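Local atomic coordinates of aminotransferase class-III (Ochrobactrum anthropi, PDB entry 5GHG), a protein that probably transfers amino groups between amines and carbonyl compounds as an omega-transaminase, working with a pyridoxal phosphate-type cofactor. Residues N6-R11 against E43-K48; R49-M54 against V436-S441; L32-E35 against Y41-D44. The protein carries 1 engineered substitution. All blocks are in the same frame, centred on the assembly; numbering follows the deposited sequence.

Contact 1 of 3, residues N6-R11 against E43-K48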
loop_
_atom_site.group_PDB
_atom_site.type_symbol
_atom_site.label_atom_id
_atom_site.label_comp_id
_atom_site.label_asym_id
_atom_site.label_seq_id
_atom_site.Cartn_x
_atom_site.Cartn_y
_atom_site.Cartn_z
ATOM N N ASN B 6 -0.299 -27.240 -15.664
ATOM C CA ASN B 6 0.649 -26.578 -14.785
ATOM C C ASN B 6 1.425 -25.460 -15.484
ATOM O O ASN B 6 2.458 -25.024 -14.979
ATOM C CB ASN B 6 1.606 -27.605 -14.177
ATOM C CG ASN B 6 0.946 -28.437 -13.091
ATOM O OD1 ASN B 6 0.012 -27.978 -12.418
ATOM N ND2 ASN B 6 1.417 -29.669 -12.919
ATOM N N SER B 7 0.941 -24.999 -16.634
ATOM C CA SER B 7 1.517 -23.836 -17.288
ATOM C C SER B 7 1.370 -22.595 -16.404
ATOM O O SER B 7 0.525 -22.538 -15.494
ATOM C CB SER B 7 0.830 -23.570 -18.617
ATOM O OG SER B 7 -0.467 -23.066 -18.407
ATOM N N LEU B 8 2.209 -21.591 -16.672
ATOM C CA LEU B 8 2.120 -20.347 -15.943
ATOM C C LEU B 8 0.734 -19.710 -16.092
ATOM O O LEU B 8 0.171 -19.201 -15.115
ATOM C CB LEU B 8 3.201 -19.364 -16.423
ATOM C CG LEU B 8 4.655 -19.642 -16.012
ATOM C CD1 LEU B 8 5.619 -18.860 -16.882
ATOM C CD2 LEU B 8 4.880 -19.320 -14.551
ATOM N N GLU B 9 0.178 -19.737 -17.305
ATOM C CA GLU B 9 -1.117 -19.117 -17.539
ATOM C C GLU B 9 -2.226 -19.825 -16.743
ATOM O O GLU B 9 -3.074 -19.175 -16.126
ATOM C CB GLU B 9 -1.445 -19.128 -19.038
ATOM C CG GLU B 9 -0.545 -18.233 -19.915
ATOM C CD GLU B 9 0.831 -18.868 -20.254
ATOM O OE1 GLU B 9 1.081 -20.045 -19.903
ATOM O OE2 GLU B 9 1.677 -18.177 -20.852
ATOM N N ALA B 10 -2.219 -21.156 -16.745
ATOM C CA ALA B 10 -3.231 -21.914 -16.032
ATOM C C ALA B 10 -3.129 -21.706 -14.521
ATOM O O ALA B 10 -4.146 -21.602 -13.834
ATOM C CB ALA B 10 -3.113 -23.400 -16.369
ATOM N N ARG B 11 -1.913 -21.658 -13.985
ATOM C CA ARG B 11 -1.752 -21.463 -12.558
ATOM C C ARG B 11 -2.154 -20.046 -12.139
ATOM O O ARG B 11 -2.737 -19.857 -11.070
ATOM C CB ARG B 11 -0.323 -21.782 -12.126
ATOM C CG ARG B 11 -0.031 -23.283 -12.213
ATOM C CD ARG B 11 1.273 -23.643 -11.523
ATOM N NE ARG B 11 2.403 -23.178 -12.289
ATOM C CZ ARG B 11 3.376 -22.398 -11.824
ATOM N NH1 ARG B 11 3.372 -21.997 -10.581
ATOM N NH2 ARG B 11 4.356 -22.043 -12.627
ATOM N N GLU B 43 9.891 -8.750 -22.911
ATOM C CA GLU B 43 9.731 -9.979 -23.676
ATOM C C GLU B 43 8.783 -10.894 -22.900
ATOM O O GLU B 43 8.967 -11.094 -21.701
ATOM C CB GLU B 43 11.092 -10.609 -23.900
ATOM C CG GLU B 43 11.111 -11.994 -24.455
ATOM C CD GLU B 43 12.544 -12.535 -24.545
ATOM O OE1 GLU B 43 13.441 -11.768 -24.977
ATOM O OE2 GLU B 43 12.757 -13.698 -24.146
ATOM N N ASP B 44 7.762 -11.415 -23.571
ATOM C CA ASP B 44 6.849 -12.322 -22.901
ATOM C C ASP B 44 7.427 -13.735 -22.882
ATOM O O ASP B 44 8.474 -14.014 -23.483
ATOM C CB ASP B 44 5.467 -12.289 -23.557
ATOM C CG ASP B 44 5.456 -12.805 -24.997
ATOM O OD1 ASP B 44 6.324 -13.627 -25.373
ATOM O OD2 ASP B 44 4.555 -12.390 -25.762
ATOM N N VAL B 45 6.744 -14.638 -22.168
ATOM C CA VAL B 45 7.293 -15.984 -21.980
ATOM C C VAL B 45 7.347 -16.767 -23.290
ATOM O O VAL B 45 8.023 -17.796 -23.364
ATOM C CB VAL B 45 6.496 -16.791 -20.947
ATOM C CG1 VAL B 45 6.580 -16.156 -19.573
ATOM C CG2 VAL B 45 5.049 -16.960 -21.411
ATOM N N SER B 46 6.646 -16.320 -24.322
ATOM C CA SER B 46 6.756 -16.957 -25.626
ATOM C C SER B 46 7.904 -16.405 -26.455
ATOM O O SER B 46 8.149 -16.894 -27.549
ATOM C CB SER B 46 5.436 -16.823 -26.402
ATOM O OG SER B 46 5.415 -15.597 -27.130
ATOM N N GLY B 47 8.611 -15.402 -25.953
ATOM C CA GLY B 47 9.755 -14.837 -26.641
ATOM C C GLY B 47 9.472 -13.593 -27.449
ATOM O O GLY B 47 10.413 -12.996 -27.982
ATOM N N LYS B 48 8.214 -13.187 -27.580
ATOM C CA LYS B 48 7.906 -11.981 -28.346
ATOM C C LYS B 48 8.378 -10.746 -27.590
ATOM O O LYS B 48 8.186 -10.645 -26.371
ATOM C CB LYS B 48 6.413 -11.887 -28.617
ATOM C CG LYS B 48 5.885 -12.911 -29.618
ATOM C CD LYS B 48 4.368 -12.740 -29.793
ATOM C CE LYS B 48 3.941 -11.257 -29.731
ATOM N NZ LYS B 48 4.426 -10.421 -30.879
#

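Contact 2 of 3, residues R49-M54 against V436-S441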
loop_
_atom_site.group_PDB
_atom_site.type_symbol
_atom_site.label_atom_id
_atom_site.label_comp_id
_atom_site.label_asym_id
_atom_site.label_seq_id
_atom_site.Cartn_x
_atom_site.Cartn_y
_atom_site.Cartn_z
ATOM N N ARG B 49 8.981 -9.803 -28.319
ATOM C CA ARG B 49 9.478 -8.558 -27.740
ATOM C C ARG B 49 8.587 -7.376 -28.105
ATOM O O ARG B 49 8.008 -7.321 -29.189
ATOM C CB ARG B 49 10.916 -8.289 -28.178
ATOM C CG ARG B 49 11.897 -9.276 -27.546
ATOM C CD ARG B 49 13.263 -9.232 -28.220
ATOM N NE ARG B 49 13.918 -7.937 -28.057
ATOM C CZ ARG B 49 14.578 -7.562 -26.969
ATOM N NH1 ARG B 49 15.165 -6.372 -26.926
ATOM N NH2 ARG B 49 14.643 -8.361 -25.923
ATOM N N TYR B 50 8.477 -6.426 -27.178
ATOM C CA TYR B 50 7.630 -5.250 -27.342
ATOM C C TYR B 50 8.347 -4.012 -26.843
ATOM O O TYR B 50 9.074 -4.071 -25.843
ATOM C CB TYR B 50 6.336 -5.359 -26.531
ATOM C CG TYR B 50 5.584 -6.653 -26.682
ATOM C CD1 TYR B 50 5.961 -7.786 -25.961
ATOM C CD2 TYR B 50 4.494 -6.741 -27.538
ATOM C CE1 TYR B 50 5.263 -8.977 -26.089
ATOM C CE2 TYR B 50 3.792 -7.928 -27.676
ATOM C CZ TYR B 50 4.179 -9.038 -26.943
ATOM O OH TYR B 50 3.489 -10.205 -27.071
ATOM N N ILE B 51 8.111 -2.888 -27.511
ATOM C CA ILE B 51 8.406 -1.595 -26.918
ATOM C C ILE B 51 7.391 -1.359 -25.793
ATOM O O ILE B 51 6.181 -1.407 -26.023
ATOM C CB ILE B 51 8.331 -0.470 -27.951
ATOM C CG1 ILE B 51 9.446 -0.609 -28.984
ATOM C CG2 ILE B 51 8.346 0.907 -27.244
ATOM C CD1 ILE B 51 9.364 0.412 -30.124
ATOM N N GLU B 52 7.892 -1.133 -24.577
ATOM C CA GLU B 52 7.018 -0.789 -23.455
ATOM C C GLU B 52 6.791 0.721 -23.505
ATOM O O GLU B 52 7.438 1.521 -22.813
ATOM C CB GLU B 52 7.601 -1.264 -22.129
ATOM C CG GLU B 52 6.637 -2.185 -21.318
ATOM C CD GLU B 52 5.331 -1.488 -20.929
ATOM O OE1 GLU B 52 5.266 -0.241 -21.034
ATOM O OE2 GLU B 52 4.350 -2.173 -20.534
ATOM N N ALA B 53 5.866 1.118 -24.369
ATOM C CA ALA B 53 5.633 2.517 -24.616
ATOM C C ALA B 53 4.927 3.195 -23.447
ATOM O O ALA B 53 4.763 4.417 -23.474
ATOM C CB ALA B 53 4.840 2.712 -25.903
ATOM N N MET B 54 4.512 2.430 -22.437
ATOM C CA MET B 54 3.940 2.973 -21.210
ATOM C C MET B 54 4.912 2.944 -20.038
ATOM O O MET B 54 4.532 3.353 -18.934
ATOM C CB MET B 54 2.677 2.185 -20.818
ATOM C CG MET B 54 1.533 2.306 -21.805
ATOM S SD MET B 54 1.068 4.023 -21.947
ATOM C CE MET B 54 0.413 4.338 -20.305
ATOM N N VAL B 436 11.585 6.357 -30.729
ATOM C CA VAL B 436 10.367 7.144 -30.811
ATOM C C VAL B 436 9.772 7.044 -32.210
ATOM O O VAL B 436 8.555 6.910 -32.376
ATOM C CB VAL B 436 10.650 8.620 -30.451
ATOM C CG1 VAL B 436 9.468 9.496 -30.860
ATOM C CG2 VAL B 436 10.946 8.755 -28.961
ATOM N N ASP B 437 10.636 7.118 -33.230
ATOM C CA ASP B 437 10.189 7.008 -34.608
ATOM C C ASP B 437 9.532 5.657 -34.873
ATOM O O ASP B 437 8.470 5.583 -35.501
ATOM C CB ASP B 437 11.381 7.221 -35.549
ATOM C CG ASP B 437 11.002 7.064 -37.003
ATOM O OD1 ASP B 437 10.012 7.693 -37.421
ATOM O OD2 ASP B 437 11.683 6.304 -37.712
ATOM N N THR B 438 10.159 4.578 -34.411
ATOM C CA THR B 438 9.577 3.250 -34.562
ATOM C C THR B 438 8.207 3.154 -33.888
ATOM O O THR B 438 7.264 2.606 -34.458
ATOM C CB THR B 438 10.536 2.205 -33.968
ATOM O OG1 THR B 438 11.762 2.269 -34.688
ATOM C CG2 THR B 438 9.972 0.805 -34.079
ATOM N N MET B 439 8.080 3.699 -32.679
ATOM C CA MET B 439 6.823 3.627 -31.934
ATOM C C MET B 439 5.694 4.360 -32.667
ATOM O O MET B 439 4.585 3.836 -32.812
ATOM C CB MET B 439 7.046 4.202 -30.527
ATOM C CG MET B 439 5.851 4.224 -29.593
ATOM S SD MET B 439 6.350 5.121 -28.077
ATOM C CE MET B 439 8.008 4.543 -27.950
ATOM N N VAL B 440 5.966 5.574 -33.142
ATOM C CA VAL B 440 4.918 6.356 -33.788
ATOM C C VAL B 440 4.567 5.772 -35.158
ATOM O O VAL B 440 3.405 5.791 -35.567
ATOM C CB VAL B 440 5.310 7.832 -33.884
ATOM C CG1 VAL B 440 4.278 8.594 -34.702
ATOM C CG2 VAL B 440 5.431 8.444 -32.475
ATOM N N SER B 441 5.556 5.245 -35.882
ATOM C CA SER B 441 5.240 4.570 -37.133
ATOM C C SER B 441 4.349 3.347 -36.901
ATOM O O SER B 441 3.500 3.033 -37.744
ATOM C CB SER B 441 6.515 4.166 -37.874
ATOM O OG SER B 441 7.260 5.308 -38.231
#

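Contact 3 of 3, residues L32-E35 against Y41-D44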
loop_
_atom_site.group_PDB
_atom_site.type_symbol
_atom_site.label_atom_id
_atom_site.label_comp_id
_atom_site.label_asym_id
_atom_site.label_seq_id
_atom_site.Cartn_x
_atom_site.Cartn_y
_atom_site.Cartn_z
ATOM N N LEU B 32 -1.366 -12.443 -20.212
ATOM C CA LEU B 32 -0.108 -12.401 -20.939
ATOM C C LEU B 32 1.019 -12.320 -19.909
ATOM O O LEU B 32 1.064 -11.377 -19.117
ATOM C CB LEU B 32 -0.056 -11.190 -21.879
ATOM C CG LEU B 32 1.265 -11.068 -22.653
ATOM C CD1 LEU B 32 1.424 -12.192 -23.640
ATOM C CD2 LEU B 32 1.367 -9.737 -23.366
ATOM N N VAL B 33 1.929 -13.295 -19.920
ATOM C CA VAL B 33 2.953 -13.405 -18.876
ATOM C C VAL B 33 4.255 -12.805 -19.406
ATOM O O VAL B 33 4.765 -13.234 -20.452
ATOM C CB VAL B 33 3.141 -14.859 -18.428
ATOM C CG1 VAL B 33 4.088 -14.939 -17.245
ATOM C CG2 VAL B 33 1.770 -15.481 -18.055
ATOM N N ILE B 34 4.801 -11.820 -18.692
ATOM C CA ILE B 34 6.043 -11.155 -19.093
ATOM C C ILE B 34 7.209 -11.834 -18.376
ATOM O O ILE B 34 7.126 -12.131 -17.182
ATOM C CB ILE B 34 6.005 -9.655 -18.774
ATOM C CG1 ILE B 34 4.812 -9.022 -19.490
ATOM C CG2 ILE B 34 7.306 -8.993 -19.155
ATOM C CD1 ILE B 34 4.865 -9.162 -20.997
ATOM N N GLU B 35 8.292 -12.066 -19.108
ATOM C CA GLU B 35 9.428 -12.830 -18.619
ATOM C C GLU B 35 10.641 -11.964 -18.258
ATOM O O GLU B 35 11.282 -12.201 -17.234
ATOM C CB GLU B 35 9.843 -13.865 -19.677
ATOM C CG GLU B 35 11.175 -14.581 -19.410
ATOM C CD GLU B 35 11.011 -15.869 -18.614
ATOM O OE1 GLU B 35 12.032 -16.538 -18.311
ATOM O OE2 GLU B 35 9.857 -16.229 -18.286
ATOM N N TYR B 41 12.418 -2.333 -23.806
ATOM C CA TYR B 41 11.697 -3.509 -24.277
ATOM C C TYR B 41 11.396 -4.483 -23.145
ATOM O O TYR B 41 12.141 -4.584 -22.164
ATOM C CB TYR B 41 12.495 -4.269 -25.353
ATOM C CG TYR B 41 13.017 -3.391 -26.480
ATOM C CD1 TYR B 41 12.220 -3.082 -27.577
ATOM C CD2 TYR B 41 14.315 -2.906 -26.453
ATOM C CE1 TYR B 41 12.707 -2.269 -28.621
ATOM C CE2 TYR B 41 14.809 -2.090 -27.474
ATOM C CZ TYR B 41 14.004 -1.781 -28.553
ATOM O OH TYR B 41 14.513 -0.972 -29.556
ATOM N N VAL B 42 10.308 -5.226 -23.305
ATOM C CA VAL B 42 10.021 -6.387 -22.499
ATOM C C VAL B 42 9.754 -7.547 -23.445
ATOM O O VAL B 42 9.425 -7.364 -24.620
ATOM C CB VAL B 42 8.820 -6.196 -21.540
ATOM C CG1 VAL B 42 9.127 -5.137 -20.489
ATOM C CG2 VAL B 42 7.571 -5.839 -22.294
ATOM N N GLU B 43 9.891 -8.750 -22.911
ATOM C CA GLU B 43 9.731 -9.979 -23.676
ATOM C C GLU B 43 8.783 -10.894 -22.900
ATOM O O GLU B 43 8.967 -11.094 -21.701
ATOM C CB GLU B 43 11.092 -10.609 -23.900
ATOM C CG GLU B 43 11.111 -11.994 -24.455
ATOM C CD GLU B 43 12.544 -12.535 -24.545
ATOM O OE1 GLU B 43 13.441 -11.768 -24.977
ATOM O OE2 GLU B 43 12.757 -13.698 -24.146
ATOM N N ASP B 44 7.762 -11.415 -23.571
ATOM C CA ASP B 44 6.849 -12.322 -22.901
ATOM C C ASP B 44 7.427 -13.735 -22.882
ATOM O O ASP B 44 8.474 -14.014 -23.483
ATOM C CB ASP B 44 5.467 -12.289 -23.557
ATOM C CG ASP B 44 5.456 -12.805 -24.997
ATOM O OD1 ASP B 44 6.324 -13.627 -25.373
ATOM O OD2 ASP B 44 4.555 -12.390 -25.762
#

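Contact 1 of 3, residues N6-R11 against E43-K48
Leu-8 and Glu-9, consecutive residues in the first turn of a helix, both set CG beside the backbone N and anti to the carbonyl carbon (chi1 -73° for Leu-8), and both end at the side chain of Val-45. The leucine reaches it with one methyl, CD1 lying 3.9 Å from CG1 of Val-45, the two side chains crossing at a slant. In Glu-9 the bend at chi2 (80°) swings the carboxylate round, and OE2 alone reaches the CG2 methyl of Val-45, 3.6 Å away, the two side chains sliding past each other in opposite directions. Val-45 thus has a hydrocarbon contact on one methyl and a carboxylate oxygen on the other. Only 99 Å² is buried, both sides summed, so this is a light surface contact.

Each partner has its own local bonds. Ser-7 is the N-cap of the helix: its OG accepts from Ala-10 N at 3.1 Å and 163°. Across the gap, Val-45 is the second residue of a type I turn closed by Gly-47 N to Asp-44 O at 2.8 Å. Ser-46 OG meets Asp-44 OD1 at 2.8 Å, on the syn side but tilted out of the carboxylate plane. Lys-48 N reaches Asp-44 OD1 at 2.9 Å from above the opposite face.

In the fold, the contact lays the start of helix 8-15 against the turn joining strands 41-44 and 49-52. Val-45 also touches Val-33 and Glu-35 of strand 32-38. Helix 8-15 also meets helix 93-104 of the second subunit, where Arg-11 forms salt bridges with Asp-96 and Glu-99 of that chain and Leu-8 packs on its Ile-95.

Contact 2 of 3, residues R49-M54 against V436-S441
Met-439 and Ala-53 make the tight part of this contact: SD of the methionine sits 3.6 Å from CB of Ala-53. Met-439 leaves the helix with CG anti to the backbone N (chi1 180°), runs out extended, and bends only at chi3 (-37°). That last bend brings the terminal CE of Met-439 over to Ile-51, 3.7 Å from its CG2 methyl, so the methionine bridges two residues of 49-54. All three side chains are buried, with Ile-431 touching Met-439 and Val-414 touching Ala-53.

Here one face of helix 433-455, the last helix of the chain, packs on strand 49-52, which lies in a mixed seven-stranded sheet between 41-44 and 414-419; about 380 residues of chain separate the two segments. Glu-52 turns the other way, off the helix. Glu-52 OE1 accepts a weak bond from Met-54 N at 3.1 Å, and also a hydrogen bond from Gly-56 N, capping the turn into helix 55-58, while OE2 bonds to Tyr-83 OH of the second subunit.

Toward solvent the fit slackens. CD1 of Ile-51 meets CG2 of the exposed Thr-438 at 4.0 Å, methyl against methyl. The hydroxyl of Thr-438 takes no part in this, being bonded back to Gln-434 O in the preceding turn of its own helix.

Contact 3 of 3, residues L32-E35 against Y41-D44
Ile-34 and Asp-44 face each other as an antiparallel, non-hydrogen-bonded pair, their CA atoms 4.1 Å apart and their side chains diverging. The isoleucine spreads two branches over the partner strand. Ile-34 CG2, anti to the backbone N, goes to CB of Val-42 at 4.0 Å and also touches Glu-43 O. The other branch turns at chi2 (-60°), placing Ile-34 CD1 4.1 Å from CB of Asp-44. The Ile-34 side chain crosses those of Val-42 and Asp-44, alternate residues of the strand, nearly at right angles.

Leu-32 works on the same aspartate. Its CG is anti to the backbone N (chi1 179°), and CD1 of Leu-32 arrives crosswise, 3.8 Å from Asp-44 OD2; that oxygen has its polar partner elsewhere, in Tyr-50 OH. The CB of Asp-44 also rests 3.3 Å from Val-33 O. Glu-35 starts toward strand 41-44, then bends at chi2 and leads its carboxylate away, leaving CB 3.5 Å from Glu-43 O.

One backbone bond ties these segments: Glu-35 N to Glu-43 O, 2.9 Å, at 162° and in the carbonyl plane. The hairpin of 32-38 and 41-44 is strongly twisted here. Strand 32-38 is outermost within its chain, but Leu-32, Val-33 and Ile-34 pair in parallel with a strand of the second subunit, and the sheet continues across the dimer interface.

Chemically, that bond and aliphatic packing join the two segments, with further backbone bonds just outside (Glu-43 with Arg-36, Val-33 with Val-45). The like charges Glu-35 OE1 and Glu-43 OE2 stand 6.5 Å apart; each has a cation nearby, Lys-79 of the second subunit in a salt bridge to Glu-35 and Arg-49 in a long, weak ion pair with Glu-43, which would probably ease any repulsion.

Overall arrangement
Each contact uses part of the run from strand 32-38 through 41-44 to 49-52, successive strands of one sheet with 41-44 in the middle; helix 8-15 joins in contact 1 and helix 433-455 in contact 2. Contacts 1 and 3 lie closest, their centres about 8 Å apart; they share Glu-43 and Asp-44 and are tied by Val-45 N to Val-33 O at 3.0 Å. Contact 2 is centred about 15 Å from contact 3 and 22 Å from contact 1, joined to both by Tyr-50 OH to Asp-44 OD2 at 2.8 Å. The pyridoxamine phosphate pocket, with Tyr-151, Asp-258 and Lys-287, includes none of their residues. All three contacts have residues that meet the second subunit.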